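Local coordinates for putatuve endo-xylanase (Clostridium stercorarium, PDB 1O8P), which is a family 6 carbohydrate-binding module of a putative endo-xylanase and probably holds the enzyme against xylan or cellulose during xylan degradation, at residues Q30-D35 / L42-L47; I89-G94 / T99-I104; D113-V118 / P138-W143; I131-S136 / D142-S147. All coordinates share one frame; numbering follows the deposited sequence.

Contact 1. Residues Q30-D35 / L42-L47; sequences QAEDYD and LQIFSL. With CA (calcium ion), chain B.
E32 and I44 meet beside a calcium site on the edge of a family 6 beta-sandwich, where the loop 30-35, opening with a type I beta turn from Q30 to D33, lies against strand 43-46.

The apolar contacts are few. E32 CB sits 3.8 Å from I44 CG2, and CG1 of the same isoleucine is equally near, so the two branches straddle the glutamate's methylene. Farther along, the ring of Y34 and the side chain of L42 slide past each other in opposite directions; Y34 CE2 and L42 CD2 are 3.9 Å apart. I44 comes at Y34 from the opposite direction, its CD1 4.1 Å from Y34 OH.

Metal bonds form the second group. The glutamate side chain starts toward strand 43-46, then bends at chi2 (-83°), which carries its carboxylate back to the ion. Both oxygens bind calcium, unevenly. Q30, at the head of the turn and bent at chi2, places OE1 2.4 Å from the calcium ion. D142 and the backbone oxygen of S52 complete the site with a water. Isoleucine packing thus covers the CB of a metal ligand whose nearer oxygen, E32 OE1, lies 2.6 Å from the calcium ion.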
# COMPACT_ATOMS: atom_id res chain seq x y z
N GLN A 30 -0.50 -8.26 -0.18
CA GLN A 30 0.45 -8.28 0.92
C GLN A 30 1.51 -7.27 0.53
O GLN A 30 2.06 -7.34 -0.56
CB GLN A 30 1.02 -9.70 1.17
CG GLN A 30 -0.04 -10.73 1.62
CD GLN A 30 -0.78 -10.29 2.90
OE1 GLN A 30 -0.21 -9.60 3.76
NE2 GLN A 30 -2.05 -10.67 3.02
N ALA A 31 1.77 -6.30 1.41
CA ALA A 31 2.64 -5.19 1.06
C ALA A 31 4.09 -5.67 0.83
O ALA A 31 4.87 -5.03 0.08
CB ALA A 31 2.56 -4.11 2.12
N GLU A 32 4.46 -6.76 1.50
CA GLU A 32 5.77 -7.38 1.24
C GLU A 32 5.86 -8.04 -0.16
O GLU A 32 6.94 -8.41 -0.59
CB GLU A 32 6.15 -8.39 2.36
CG GLU A 32 5.33 -9.68 2.42
CD GLU A 32 4.03 -9.51 3.19
OE1 GLU A 32 3.52 -8.37 3.30
OE2 GLU A 32 3.49 -10.52 3.67
N ASP A 33 4.74 -8.16 -0.88
CA ASP A 33 4.81 -8.77 -2.23
C ASP A 33 4.97 -7.72 -3.33
O ASP A 33 4.22 -7.71 -4.30
CB ASP A 33 3.57 -9.61 -2.50
CG ASP A 33 3.45 -10.83 -1.60
OD1 ASP A 33 4.42 -11.30 -0.98
OD2 ASP A 33 2.36 -11.42 -1.47
N TYR A 34 5.92 -6.81 -3.16
CA TYR A 34 6.20 -5.80 -4.15
C TYR A 34 7.13 -6.36 -5.24
O TYR A 34 7.96 -7.26 -4.98
CB TYR A 34 6.79 -4.54 -3.50
CG TYR A 34 8.03 -4.80 -2.66
CD1 TYR A 34 9.28 -4.89 -3.25
CD2 TYR A 34 7.93 -4.95 -1.28
CE1 TYR A 34 10.41 -5.12 -2.49
CE2 TYR A 34 9.06 -5.18 -0.49
CZ TYR A 34 10.30 -5.26 -1.10
OH TYR A 34 11.42 -5.50 -0.33
N ASP A 35 6.98 -5.85 -6.46
CA ASP A 35 7.77 -6.30 -7.59
C ASP A 35 9.00 -5.45 -7.72
O ASP A 35 9.96 -5.86 -8.31
CB ASP A 35 6.94 -6.21 -8.85
CG ASP A 35 5.72 -7.08 -8.77
OD1 ASP A 35 5.90 -8.29 -8.95
OD2 ASP A 35 4.57 -6.66 -8.50
N LEU A 42 14.60 -0.35 3.25
CA LEU A 42 13.30 -0.99 3.33
C LEU A 42 13.50 -2.45 3.68
O LEU A 42 14.39 -3.08 3.14
CB LEU A 42 12.53 -0.87 2.00
CG LEU A 42 10.99 -0.94 2.12
CD1 LEU A 42 10.28 0.03 1.18
CD2 LEU A 42 10.56 -2.35 1.81
N GLN A 43 12.67 -2.97 4.58
CA GLN A 43 12.78 -4.38 5.03
C GLN A 43 11.45 -5.03 5.28
O GLN A 43 10.48 -4.34 5.50
CB GLN A 43 13.55 -4.43 6.35
CG GLN A 43 14.93 -4.93 6.16
CD GLN A 43 15.77 -4.53 7.31
OE1 GLN A 43 15.55 -5.01 8.44
NE2 GLN A 43 16.71 -3.63 7.07
N ILE A 44 11.43 -6.37 5.30
CA ILE A 44 10.22 -7.10 5.67
C ILE A 44 10.43 -7.67 7.06
O ILE A 44 11.46 -8.31 7.32
CB ILE A 44 9.92 -8.19 4.61
CG1 ILE A 44 9.80 -7.56 3.21
CG2 ILE A 44 8.72 -9.03 5.02
CD1 ILE A 44 10.00 -8.52 2.03
N PHE A 45 9.47 -7.44 7.94
CA PHE A 45 9.52 -7.88 9.31
C PHE A 45 8.42 -8.91 9.58
O PHE A 45 7.30 -8.76 9.09
CB PHE A 45 9.34 -6.72 10.30
CG PHE A 45 10.38 -5.65 10.18
CD1 PHE A 45 11.74 -5.98 10.26
CD2 PHE A 45 10.00 -4.32 10.00
CE1 PHE A 45 12.70 -5.01 10.13
CE2 PHE A 45 10.98 -3.34 9.88
CZ PHE A 45 12.34 -3.71 9.93
N SER A 46 8.74 -9.92 10.38
CA SER A 46 7.72 -10.88 10.75
C SER A 46 6.85 -10.30 11.87
O SER A 46 7.31 -9.48 12.68
CB SER A 46 8.38 -12.21 11.15
OG SER A 46 9.31 -11.95 12.17
N LEU A 47 5.57 -10.65 11.87
CA LEU A 47 4.64 -10.14 12.88
C LEU A 47 4.48 -11.23 13.93
O LEU A 47 4.46 -12.40 13.55
CB LEU A 47 3.29 -9.77 12.23
CG LEU A 47 3.29 -8.75 11.09
CD1 LEU A 47 1.88 -8.62 10.56
CD2 LEU A 47 3.84 -7.40 11.50
CA CA B . 1.65 -8.76 5.04
O HOH W 1 1.76 -11.14 5.66

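Contact 2. Residues I89-G94 / T99-I104; sequences IQVRLG and TLLGTI
V91 faces two residues at once, L101 and G102, across the antiparallel hairpin of strands 87-93 and 100-106: a classic beta bulge. V91 O receives L101 N at 2.7 Å and, more weakly, G102 N at 3.4 Å, and the register slips by one residue beyond it.

The two surfaces of the hairpin differ. On the side of I89, V91 and I104, G102 brings no side chain opposite V91, while L101, the other bulge residue, packs against V91 and L93, its CD1 4.2 Å from V91 CG1. It crosses L93 at about a right angle, the same CD1 meeting L93 CD2 at 3.7 Å. T99 lies beside L93, pointing the same way, its CB 4.1 Å from L93 CD1.

On the surface of Q90, R92, L100 and T103, the prominent bump is L100. Its CG is turned anti to the backbone N (chi1 -179°), which sends CD1 across the stem of Q90, 3.7 Å from Q90 CB. L100 CB lies over one face of the R92 guanidinium, toward its rim. That flat group is steadied in its own plane: NE and NH2 both reach Q90 OE1, from above the amide plane, and NH1 bonds to G98 O. The other end of the same amide is tied across the strands by a water, 2.9 Å from Q90 NE2 and 2.8 Å from T103 OG1.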
# COMPACT_ATOMS: atom_id res chain seq x y z
N ILE A 89 0.36 7.82 2.78
CA ILE A 89 0.74 6.91 1.72
C ILE A 89 -0.01 7.35 0.48
O ILE A 89 -1.22 7.37 0.45
CB ILE A 89 0.35 5.45 2.09
CG1 ILE A 89 0.86 5.08 3.50
CG2 ILE A 89 0.75 4.44 0.96
CD1 ILE A 89 0.34 3.77 4.10
N GLN A 90 0.73 7.74 -0.54
CA GLN A 90 0.13 8.04 -1.81
C GLN A 90 -0.06 6.76 -2.59
O GLN A 90 0.78 5.86 -2.53
CB GLN A 90 1.03 8.99 -2.59
CG GLN A 90 0.93 10.43 -2.07
CD GLN A 90 1.76 11.40 -2.88
OE1 GLN A 90 2.67 10.99 -3.60
NE2 GLN A 90 1.46 12.68 -2.78
N VAL A 91 -1.17 6.69 -3.31
CA VAL A 91 -1.51 5.58 -4.18
C VAL A 91 -1.51 6.10 -5.62
O VAL A 91 -2.33 6.95 -5.97
CB VAL A 91 -2.88 4.90 -3.79
CG1 VAL A 91 -3.09 3.65 -4.64
CG2 VAL A 91 -2.91 4.54 -2.29
N ARG A 92 -0.57 5.63 -6.42
CA ARG A 92 -0.31 6.17 -7.75
C ARG A 92 -0.30 5.09 -8.83
O ARG A 92 -0.11 3.90 -8.53
CB ARG A 92 1.05 6.86 -7.81
CG ARG A 92 1.25 8.00 -6.86
CD ARG A 92 2.29 8.87 -7.37
NE ARG A 92 2.37 10.14 -6.70
CZ ARG A 92 2.19 11.31 -7.28
NH1 ARG A 92 1.88 11.40 -8.56
NH2 ARG A 92 2.31 12.40 -6.56
N LEU A 93 -0.49 5.51 -10.09
CA LEU A 93 -0.37 4.60 -11.22
C LEU A 93 1.05 4.57 -11.82
O LEU A 93 1.66 5.61 -12.04
CB LEU A 93 -1.33 5.02 -12.31
CG LEU A 93 -2.82 4.89 -12.03
CD1 LEU A 93 -3.58 5.34 -13.26
CD2 LEU A 93 -3.20 3.44 -11.60
N GLY A 94 1.59 3.37 -12.08
CA GLY A 94 2.73 3.24 -12.98
C GLY A 94 4.05 3.49 -12.30
O GLY A 94 4.88 2.60 -12.27
N THR A 99 -0.04 9.15 -12.18
CA THR A 99 -1.28 9.70 -11.66
C THR A 99 -1.53 9.34 -10.19
O THR A 99 -1.43 8.19 -9.81
CB THR A 99 -2.43 9.19 -12.54
OG1 THR A 99 -2.19 9.60 -13.90
CG2 THR A 99 -3.76 9.84 -12.18
N LEU A 100 -1.82 10.35 -9.38
CA LEU A 100 -2.19 10.20 -7.97
C LEU A 100 -3.67 9.82 -7.89
O LEU A 100 -4.53 10.58 -8.33
CB LEU A 100 -1.91 11.50 -7.20
CG LEU A 100 -2.24 11.47 -5.68
CD1 LEU A 100 -1.40 10.46 -4.90
CD2 LEU A 100 -2.13 12.91 -5.11
N LEU A 101 -3.96 8.63 -7.38
CA LEU A 101 -5.34 8.15 -7.26
C LEU A 101 -5.95 8.59 -5.96
O LEU A 101 -7.16 8.78 -5.86
CB LEU A 101 -5.41 6.61 -7.29
CG LEU A 101 -4.77 5.96 -8.51
CD1 LEU A 101 -4.89 4.42 -8.41
CD2 LEU A 101 -5.46 6.51 -9.73
N GLY A 102 -5.11 8.71 -4.94
CA GLY A 102 -5.60 9.08 -3.62
C GLY A 102 -4.47 9.05 -2.62
O GLY A 102 -3.37 8.55 -2.92
N THR A 103 -4.77 9.56 -1.43
CA THR A 103 -3.82 9.59 -0.35
C THR A 103 -4.44 9.03 0.91
O THR A 103 -5.49 9.52 1.35
CB THR A 103 -3.34 11.07 -0.11
OG1 THR A 103 -2.77 11.55 -1.32
CG2 THR A 103 -2.18 11.14 0.86
N ILE A 104 -3.77 8.06 1.52
CA ILE A 104 -4.15 7.55 2.84
C ILE A 104 -3.44 8.38 3.91
O ILE A 104 -2.24 8.44 3.93
CB ILE A 104 -3.74 6.03 2.99
CG1 ILE A 104 -4.18 5.21 1.77
CG2 ILE A 104 -4.34 5.47 4.27
CD1 ILE A 104 -3.90 3.69 1.91
O HOH W 2 -0.84 13.54 -1.15

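Contact 3. Residues D113-V118 / P138-W143; sequences DTYRDV and PVNVDW. With CA (calcium ion), chain B.
Y115 presents its hydroxyl to a methylene: Y115 OH stands just 3.3 Å from N140 CB, a close approach of a polar atom to carbon in a buried place. The asparagine's own oxygen is farther off, with N140 OD1 3.6 Å from Y115 OH. The two side chains cross obliquely, the hydroxyl end of the tyrosine beside N140 CB and the ring and amide planes 32° apart. N140 ND2 gives a long but nearly straight bond to the carbonyl of the preceding residue, V139 O (3.2 Å), which lies in the amide plane, while the donor stands above the carbonyl plane.

Farther along the same strand the ring atom Y115 CE2 comes within 4.2 Å of D142 CB, packing against the stem of a calcium ligand. D142 binds the ion twice, through its backbone O at 2.5 Å and through OD1 at 2.4 Å; CG anti to the backbone N (chi1 -178°) swings the carboxylate round beside its own carbonyl carbon, within reach of the same metal. The second carboxylate oxygen, OD2, makes a salt bridge with R80, which probably helps to fix the group's rotation.

At the far end D117 OD2 approaches W143 CH2 at 3.8 Å, carboxylate and indole planes being 66° apart.

The two segments are not neighbours in their antiparallel sheet. Strand 74-82 runs between strands 116-125 and 140-147, hydrogen-bonded to both, and R80 on it touches Y115, D117 and W143, so these side chains meet over an intervening strand.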
# COMPACT_ATOMS: atom_id res chain seq x y z
N ASP A 113 3.90 -1.81 16.14
CA ASP A 113 3.29 -3.15 16.16
C ASP A 113 1.83 -3.10 16.67
O ASP A 113 1.29 -4.09 17.14
CB ASP A 113 4.15 -4.17 16.92
CG ASP A 113 3.72 -5.63 16.63
OD1 ASP A 113 3.27 -5.94 15.49
OD2 ASP A 113 3.78 -6.55 17.49
N THR A 114 1.21 -1.95 16.53
CA THR A 114 -0.23 -1.83 16.71
C THR A 114 -0.79 -1.45 15.36
O THR A 114 -0.63 -0.30 14.93
CB THR A 114 -0.52 -0.71 17.77
OG1 THR A 114 0.25 -0.99 18.96
CG2 THR A 114 -2.00 -0.71 18.22
N TYR A 115 -1.40 -2.41 14.68
CA TYR A 115 -1.96 -2.20 13.33
C TYR A 115 -3.41 -1.80 13.37
O TYR A 115 -4.20 -2.31 14.18
CB TYR A 115 -1.75 -3.44 12.44
CG TYR A 115 -0.29 -3.63 12.08
CD1 TYR A 115 0.60 -4.21 12.98
CD2 TYR A 115 0.23 -3.15 10.86
CE1 TYR A 115 1.95 -4.35 12.67
CE2 TYR A 115 1.59 -3.30 10.55
CZ TYR A 115 2.43 -3.89 11.45
OH TYR A 115 3.76 -4.07 11.15
N ARG A 116 -3.75 -0.88 12.48
CA ARG A 116 -5.11 -0.42 12.29
C ARG A 116 -5.40 -0.37 10.79
O ARG A 116 -4.47 -0.18 9.98
CB ARG A 116 -5.31 0.98 12.91
CG ARG A 116 -5.32 1.01 14.45
CD ARG A 116 -6.09 -0.15 15.12
NE ARG A 116 -6.03 -0.05 16.58
CZ ARG A 116 -5.63 -1.02 17.41
NH1 ARG A 116 -5.27 -2.21 16.94
NH2 ARG A 116 -5.61 -0.79 18.72
N ASP A 117 -6.67 -0.54 10.44
CA ASP A 117 -7.11 -0.43 9.04
C ASP A 117 -7.45 1.01 8.76
O ASP A 117 -8.29 1.59 9.47
CB ASP A 117 -8.33 -1.28 8.79
CG ASP A 117 -8.02 -2.73 8.79
OD1 ASP A 117 -6.84 -3.11 9.01
OD2 ASP A 117 -8.89 -3.58 8.56
N VAL A 118 -6.78 1.61 7.78
CA VAL A 118 -7.00 3.00 7.43
C VAL A 118 -7.42 3.11 5.95
O VAL A 118 -6.74 2.57 5.08
CB VAL A 118 -5.75 3.91 7.77
CG1 VAL A 118 -6.05 5.40 7.48
CG2 VAL A 118 -5.33 3.76 9.26
N PRO A 138 7.99 7.34 8.16
CA PRO A 138 7.97 5.98 8.74
C PRO A 138 6.54 5.41 8.96
O PRO A 138 5.66 6.09 9.54
CB PRO A 138 8.71 6.15 10.08
CG PRO A 138 9.50 7.48 9.96
CD PRO A 138 8.78 8.30 8.95
N VAL A 139 6.31 4.20 8.46
CA VAL A 139 5.04 3.49 8.62
C VAL A 139 5.32 2.00 8.33
O VAL A 139 6.20 1.67 7.55
CB VAL A 139 3.91 4.06 7.66
CG1 VAL A 139 4.29 3.88 6.15
CG2 VAL A 139 2.46 3.48 7.99
N ASN A 140 4.62 1.11 9.01
CA ASN A 140 4.64 -0.31 8.63
C ASN A 140 3.34 -0.68 7.92
O ASN A 140 2.28 -0.24 8.32
CB ASN A 140 4.82 -1.20 9.85
CG ASN A 140 6.24 -1.13 10.44
OD1 ASN A 140 6.53 -1.83 11.38
ND2 ASN A 140 7.11 -0.30 9.88
N VAL A 141 3.45 -1.48 6.86
CA VAL A 141 2.31 -1.85 6.06
C VAL A 141 2.26 -3.37 5.96
O VAL A 141 3.19 -4.00 5.46
CB VAL A 141 2.33 -1.23 4.66
CG1 VAL A 141 0.93 -1.39 3.98
CG2 VAL A 141 2.79 0.27 4.69
N ASP A 142 1.17 -3.95 6.47
CA ASP A 142 0.95 -5.39 6.44
C ASP A 142 0.38 -5.70 5.05
O ASP A 142 0.97 -6.46 4.30
CB ASP A 142 -0.03 -5.77 7.56
CG ASP A 142 -0.29 -7.23 7.65
OD1 ASP A 142 0.23 -8.04 6.82
OD2 ASP A 142 -1.03 -7.67 8.53
N TRP A 143 -0.75 -5.08 4.70
CA TRP A 143 -1.38 -5.30 3.41
C TRP A 143 -2.23 -4.11 3.06
O TRP A 143 -2.45 -3.22 3.90
CB TRP A 143 -2.24 -6.59 3.37
CG TRP A 143 -3.19 -6.79 4.51
CD1 TRP A 143 -3.06 -7.70 5.55
CD2 TRP A 143 -4.46 -6.12 4.73
NE1 TRP A 143 -4.15 -7.64 6.39
CE2 TRP A 143 -5.02 -6.68 5.92
CE3 TRP A 143 -5.18 -5.13 4.05
CZ2 TRP A 143 -6.26 -6.24 6.45
CZ3 TRP A 143 -6.40 -4.68 4.57
CH2 TRP A 143 -6.94 -5.24 5.76
CA CA B . 1.65 -8.76 5.04
O HOH W 1 1.76 -11.14 5.66

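Contact 4. Residues I131-S136 / D142-S147; sequences IVLVFS and DWFVFS. With CA (calcium ion), chain B.
F144 and L133 meet in the middle of the domain, coming from opposite sides of its hydrophobic core. From CB, which points toward strand 128-135, the phenylalanine takes a chi1 of 70°, placing CG between the backbone N and the carbonyl carbon and carrying the ring across to the other strand. CD1 then meets L133 CD1 at 3.8 Å, and the next atom, CE1, is closer to that methyl at 3.7 Å. The methyl rests over the ring face, 4.0 Å from the centroid and 23° off the normal, a CH-pi contact. On the other side of the ring outline, F144 CE2 has I131 CG2 at 4.1 Å. The tip, CZ, again lies near L133 CD1.

I131 CG2 serves a second ring as well: it sits at the edge of F146, 4.2 Å from F146 CZ, and F146 CZ in turn lies in the plane of the F144 ring, at its edge. Y65 adds an edge-to-face partner to F144.

The short strand axes approach no closer than 11.2 Å and are inclined at 126°, an interval bridged here by side chains. Such aliphatic and aromatic packing between two sheets is the core of a beta-sandwich, here the family 6 module.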
# COMPACT_ATOMS: atom_id res chain seq x y z
N ILE A 131 0.45 -0.51 -9.51
CA ILE A 131 0.19 0.38 -8.36
C ILE A 131 1.47 0.68 -7.60
O ILE A 131 2.27 -0.21 -7.28
CB ILE A 131 -0.89 -0.21 -7.38
CG1 ILE A 131 -2.25 -0.26 -8.06
CG2 ILE A 131 -1.06 0.70 -6.10
CD1 ILE A 131 -2.89 1.16 -8.34
N VAL A 132 1.63 1.96 -7.29
CA VAL A 132 2.76 2.43 -6.50
C VAL A 132 2.30 3.09 -5.20
O VAL A 132 1.44 3.95 -5.22
CB VAL A 132 3.62 3.43 -7.36
CG1 VAL A 132 4.89 3.84 -6.61
CG2 VAL A 132 3.95 2.76 -8.72
N LEU A 133 2.86 2.65 -4.07
CA LEU A 133 2.68 3.33 -2.77
C LEU A 133 3.92 4.21 -2.49
O LEU A 133 5.04 3.72 -2.53
CB LEU A 133 2.52 2.28 -1.65
CG LEU A 133 1.42 1.23 -1.88
CD1 LEU A 133 1.40 0.25 -0.68
CD2 LEU A 133 0.03 1.93 -2.06
N VAL A 134 3.71 5.51 -2.27
CA VAL A 134 4.77 6.44 -2.02
C VAL A 134 4.57 6.95 -0.60
O VAL A 134 3.49 7.40 -0.24
CB VAL A 134 4.81 7.61 -3.08
CG1 VAL A 134 6.01 8.54 -2.83
CG2 VAL A 134 4.81 7.04 -4.53
N PHE A 135 5.63 6.84 0.20
CA PHE A 135 5.60 7.10 1.63
C PHE A 135 6.27 8.44 2.01
O PHE A 135 7.31 8.78 1.45
CB PHE A 135 6.32 5.96 2.33
CG PHE A 135 5.71 4.61 2.07
CD1 PHE A 135 4.54 4.23 2.71
CD2 PHE A 135 6.31 3.73 1.20
CE1 PHE A 135 3.97 2.98 2.48
CE2 PHE A 135 5.76 2.48 0.94
CZ PHE A 135 4.58 2.11 1.59
N SER A 136 5.67 9.17 2.96
CA SER A 136 6.16 10.49 3.37
C SER A 136 6.84 10.45 4.74
O SER A 136 7.32 11.45 5.29
CB SER A 136 5.05 11.56 3.31
OG SER A 136 4.13 11.38 4.35
N ASP A 142 1.17 -3.95 6.47
CA ASP A 142 0.95 -5.39 6.44
C ASP A 142 0.38 -5.70 5.05
O ASP A 142 0.97 -6.46 4.30
CB ASP A 142 -0.03 -5.77 7.56
CG ASP A 142 -0.29 -7.23 7.65
OD1 ASP A 142 0.23 -8.04 6.82
OD2 ASP A 142 -1.03 -7.67 8.53
N TRP A 143 -0.75 -5.08 4.70
CA TRP A 143 -1.38 -5.30 3.41
C TRP A 143 -2.23 -4.11 3.06
O TRP A 143 -2.45 -3.22 3.90
CB TRP A 143 -2.24 -6.59 3.37
CG TRP A 143 -3.19 -6.79 4.51
CD1 TRP A 143 -3.06 -7.70 5.55
CD2 TRP A 143 -4.46 -6.12 4.73
NE1 TRP A 143 -4.15 -7.64 6.39
CE2 TRP A 143 -5.02 -6.68 5.92
CE3 TRP A 143 -5.18 -5.13 4.05
CZ2 TRP A 143 -6.26 -6.24 6.45
CZ3 TRP A 143 -6.40 -4.68 4.57
CH2 TRP A 143 -6.94 -5.24 5.76
N PHE A 144 -2.70 -4.11 1.81
CA PHE A 144 -3.66 -3.12 1.32
C PHE A 144 -4.63 -3.77 0.35
O PHE A 144 -4.37 -4.84 -0.21
CB PHE A 144 -2.97 -1.85 0.74
CG PHE A 144 -2.24 -2.04 -0.56
CD1 PHE A 144 -0.98 -2.68 -0.60
CD2 PHE A 144 -2.76 -1.55 -1.75
CE1 PHE A 144 -0.28 -2.87 -1.80
CE2 PHE A 144 -2.04 -1.73 -2.97
CZ PHE A 144 -0.81 -2.39 -2.98
N VAL A 145 -5.78 -3.15 0.19
CA VAL A 145 -6.84 -3.75 -0.61
C VAL A 145 -7.77 -2.65 -1.09
O VAL A 145 -7.84 -1.59 -0.48
CB VAL A 145 -7.60 -4.93 0.16
CG1 VAL A 145 -8.49 -4.40 1.32
CG2 VAL A 145 -8.45 -5.76 -0.81
N PHE A 146 -8.47 -2.91 -2.20
CA PHE A 146 -9.38 -1.94 -2.81
C PHE A 146 -10.84 -2.43 -2.72
O PHE A 146 -11.07 -3.63 -2.52
CB PHE A 146 -8.97 -1.66 -4.28
CG PHE A 146 -7.59 -1.04 -4.41
CD1 PHE A 146 -7.43 0.35 -4.37
CD2 PHE A 146 -6.44 -1.85 -4.54
CE1 PHE A 146 -6.14 0.93 -4.49
CE2 PHE A 146 -5.16 -1.29 -4.65
CZ PHE A 146 -5.00 0.10 -4.63
N SER A 147 -11.79 -1.50 -2.82
CA SER A 147 -13.23 -1.81 -2.77
C SER A 147 -13.98 -1.01 -3.80
O SER A 147 -13.57 0.10 -4.14
CB SER A 147 -13.89 -1.41 -1.43
OG SER A 147 -13.14 -1.72 -0.29
CA CA B . 1.65 -8.76 5.04
O HOH W 1 1.76 -11.14 5.66

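The contacts illustrate how a beta-sandwich distributes its tasks. Contacts 1, 2 and 3 follow in series along the chain, and contact 4 ends on the same strand as contact 3, 140-147, sharing D142 and W143. Contact 4 is nearly central, its centre about 1 Å from that of the chain. Contact 2 lies about 8 Å from it, centre to centre, and joins it through neighbouring strands 87-93 and 128-135 of one sheet; contact 3 belongs to the opposing sheet. Contacts 1 and 2, about 19 Å apart between centres, occupy opposite sides of the domain. The calcium ion links contact 1 to D142, tying the 30-35 loop to the strand that also supplies core phenylalanines.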